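PDB 7O39: DivIVA from Staphylococcus aureus, which probably acts as a coiled-coil scaffold of the cell-division machinery, its N-terminal domain being the part of the DivIVA family protein that this structure covers. Local coordinates for residues F4-I9 and E36-K41. Numbering follows the deposited sequence.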
loop_
_atom_site.group_PDB
_atom_site.type_symbol
_atom_site.label_atom_id
_atom_site.label_comp_id
_atom_site.label_asym_id
_atom_site.label_seq_id
_atom_site.Cartn_x
_atom_site.Cartn_y
_atom_site.Cartn_z
ATOM N N PHE A 4 7.611 -4.188 -1.926
ATOM C CA PHE A 4 6.287 -4.785 -2.106
ATOM C C PHE A 4 5.923 -4.698 -3.587
ATOM O O PHE A 4 5.261 -3.752 -4.025
ATOM C CB PHE A 4 5.261 -4.040 -1.274
ATOM C CG PHE A 4 5.521 -4.081 0.199
ATOM C CD1 PHE A 4 6.349 -3.146 0.798
ATOM C CD2 PHE A 4 4.923 -5.045 0.989
ATOM C CE1 PHE A 4 6.584 -3.183 2.166
ATOM C CE2 PHE A 4 5.152 -5.084 2.355
ATOM C CZ PHE A 4 5.986 -4.155 2.940
ATOM N N THR A 5 6.339 -5.689 -4.367
ATOM C CA THR A 5 5.986 -5.698 -5.775
ATOM C C THR A 5 4.495 -5.981 -5.930
ATOM O O THR A 5 3.859 -6.539 -5.026
ATOM C CB THR A 5 6.751 -6.786 -6.524
ATOM O OG1 THR A 5 6.315 -8.066 -6.045
ATOM C CG2 THR A 5 8.264 -6.623 -6.363
ATOM N N PRO A 6 3.912 -5.620 -7.072
ATOM C CA PRO A 6 2.494 -5.944 -7.278
ATOM C C PRO A 6 2.187 -7.411 -7.088
ATOM O O PRO A 6 1.171 -7.756 -6.473
ATOM C CB PRO A 6 2.232 -5.473 -8.715
ATOM C CG PRO A 6 3.172 -4.338 -8.876
ATOM C CD PRO A 6 4.427 -4.740 -8.140
ATOM N N ASN A 7 3.039 -8.296 -7.597
ATOM C CA ASN A 7 2.724 -9.712 -7.487
ATOM C C ASN A 7 2.918 -10.223 -6.063
ATOM O O ASN A 7 2.167 -11.097 -5.622
ATOM C CB ASN A 7 3.483 -10.514 -8.540
ATOM C CG ASN A 7 2.845 -10.388 -9.923
ATOM O OD1 ASN A 7 1.631 -10.188 -10.040
ATOM N ND2 ASN A 7 3.654 -10.499 -10.966
ATOM N N GLU A 8 3.861 -9.661 -5.303
ATOM C CA GLU A 8 3.959 -10.035 -3.895
ATOM C C GLU A 8 2.675 -9.678 -3.150
ATOM O O GLU A 8 2.183 -10.459 -2.325
ATOM C CB GLU A 8 5.162 -9.345 -3.244
ATOM C CG GLU A 8 6.517 -10.003 -3.547
ATOM C CD GLU A 8 7.704 -9.121 -3.178
ATOM O OE1 GLU A 8 7.486 -7.960 -2.772
ATOM O OE2 GLU A 8 8.859 -9.592 -3.293
ATOM N N ILE A 9 2.132 -8.494 -3.418
ATOM C CA ILE A 9 0.922 -8.056 -2.732
ATOM C C ILE A 9 -0.249 -8.938 -3.118
ATOM O O ILE A 9 -1.004 -9.410 -2.262
ATOM C CB ILE A 9 0.641 -6.577 -3.048
ATOM C CG1 ILE A 9 1.720 -5.705 -2.410
ATOM C CG2 ILE A 9 -0.769 -6.182 -2.588
ATOM C CD1 ILE A 9 1.666 -4.255 -2.823
ATOM N N GLU A 36 -1.353 2.385 -5.901
ATOM C CA GLU A 36 -0.856 3.602 -5.271
ATOM C C GLU A 36 0.651 3.531 -5.067
ATOM O O GLU A 36 1.373 4.497 -5.354
ATOM C CB GLU A 36 -1.561 3.813 -3.927
ATOM C CG GLU A 36 -1.242 5.137 -3.249
ATOM N N ILE A 37 1.145 2.382 -4.592
ATOM C CA ILE A 37 2.579 2.186 -4.384
ATOM C C ILE A 37 3.331 2.319 -5.703
ATOM O O ILE A 37 4.354 3.008 -5.787
ATOM C CB ILE A 37 2.836 0.831 -3.698
ATOM C CG1 ILE A 37 2.376 0.909 -2.233
ATOM C CG2 ILE A 37 4.303 0.422 -3.809
ATOM C CD1 ILE A 37 2.279 -0.431 -1.523
ATOM N N GLU A 38 2.845 1.657 -6.755
ATOM C CA GLU A 38 3.537 1.739 -8.040
ATOM C C GLU A 38 3.568 3.170 -8.561
ATOM O O GLU A 38 4.573 3.611 -9.131
ATOM C CB GLU A 38 2.878 0.800 -9.048
ATOM C CG GLU A 38 3.047 -0.683 -8.719
ATOM C CD GLU A 38 4.489 -1.044 -8.379
ATOM O OE1 GLU A 38 5.327 -1.025 -9.304
ATOM O OE2 GLU A 38 4.785 -1.357 -7.198
ATOM N N ARG A 39 2.473 3.902 -8.385
ATOM C CA ARG A 39 2.438 5.285 -8.850
ATOM C C ARG A 39 3.435 6.151 -8.091
ATOM O O ARG A 39 4.109 7.002 -8.686
ATOM C CB ARG A 39 1.013 5.817 -8.742
ATOM C CG ARG A 39 0.107 5.236 -9.824
ATOM C CD ARG A 39 -1.342 5.562 -9.575
ATOM N NE ARG A 39 -2.181 5.148 -10.700
ATOM C CZ ARG A 39 -3.487 5.356 -10.781
ATOM N NH1 ARG A 39 -4.143 5.948 -9.792
ATOM N NH2 ARG A 39 -4.143 4.959 -11.862
ATOM N N LEU A 40 3.555 5.937 -6.778
ATOM C CA LEU A 40 4.526 6.697 -5.991
ATOM C C LEU A 40 5.954 6.366 -6.405
ATOM O O LEU A 40 6.806 7.258 -6.479
ATOM C CB LEU A 40 4.311 6.456 -4.500
ATOM C CG LEU A 40 3.038 7.104 -3.958
ATOM C CD1 LEU A 40 2.685 6.527 -2.600
ATOM C CD2 LEU A 40 3.176 8.617 -3.878
ATOM N N LYS A 41 6.233 5.092 -6.702
ATOM C CA LYS A 41 7.569 4.725 -7.170
ATOM C C LYS A 41 7.875 5.398 -8.503
ATOM O O LYS A 41 8.997 5.867 -8.734
ATOM C CB LYS A 41 7.672 3.205 -7.304
ATOM C CG LYS A 41 7.689 2.439 -5.980
ATOM C CD LYS A 41 7.568 0.929 -6.247
ATOM C CE LYS A 41 7.589 0.093 -4.981
ATOM N NZ LYS A 41 7.251 -1.344 -5.267
HETATM O O HOH W 1 2.931 -2.588 -5.574
#
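Polar contacts gather on the carbonyl of Phe4, where Lys41 NZ approaches Phe4 O at 3.4 Å, a weak hydrogen bond. The same ammonium forms a salt bridge one helical turn back, Lys41 NZ to Glu38 OE2 at 3.1 Å, met on the syn side and only 17° out of the carboxylate plane. The lysine chain, extended beyond CG, and the glutamate, bent at chi2 (-48°), bring the two charges together. A water lies 3.0 Å from Phe4 O and 2.8 Å from Glu38 OE2, a second bridge beside the weak one made by the lysine.

Van der Waals contact comes from the Pro6 ring, which lies across the bent glutamate, with Pro6 CG 3.6 Å from Glu38 CD. Deeper in, Ile9 and Ile37 meet tip to tip, CD1 to CD1 at 4.1 Å; Ile37 also packs on Ile37 of the second subunit, and Ile9 packs on Leu33 of the second subunit.

Within 4-9, Glu8 N donates to Thr5 OG1 and Thr5 N to Glu8 OE1, both at 3.0 Å. This reciprocal pair is a capping box, starting the short helix 6-11 that docks on the long helix 23-53 of the DivIVA N-terminal domain, where 36-41 falls in the predicted coiled coil.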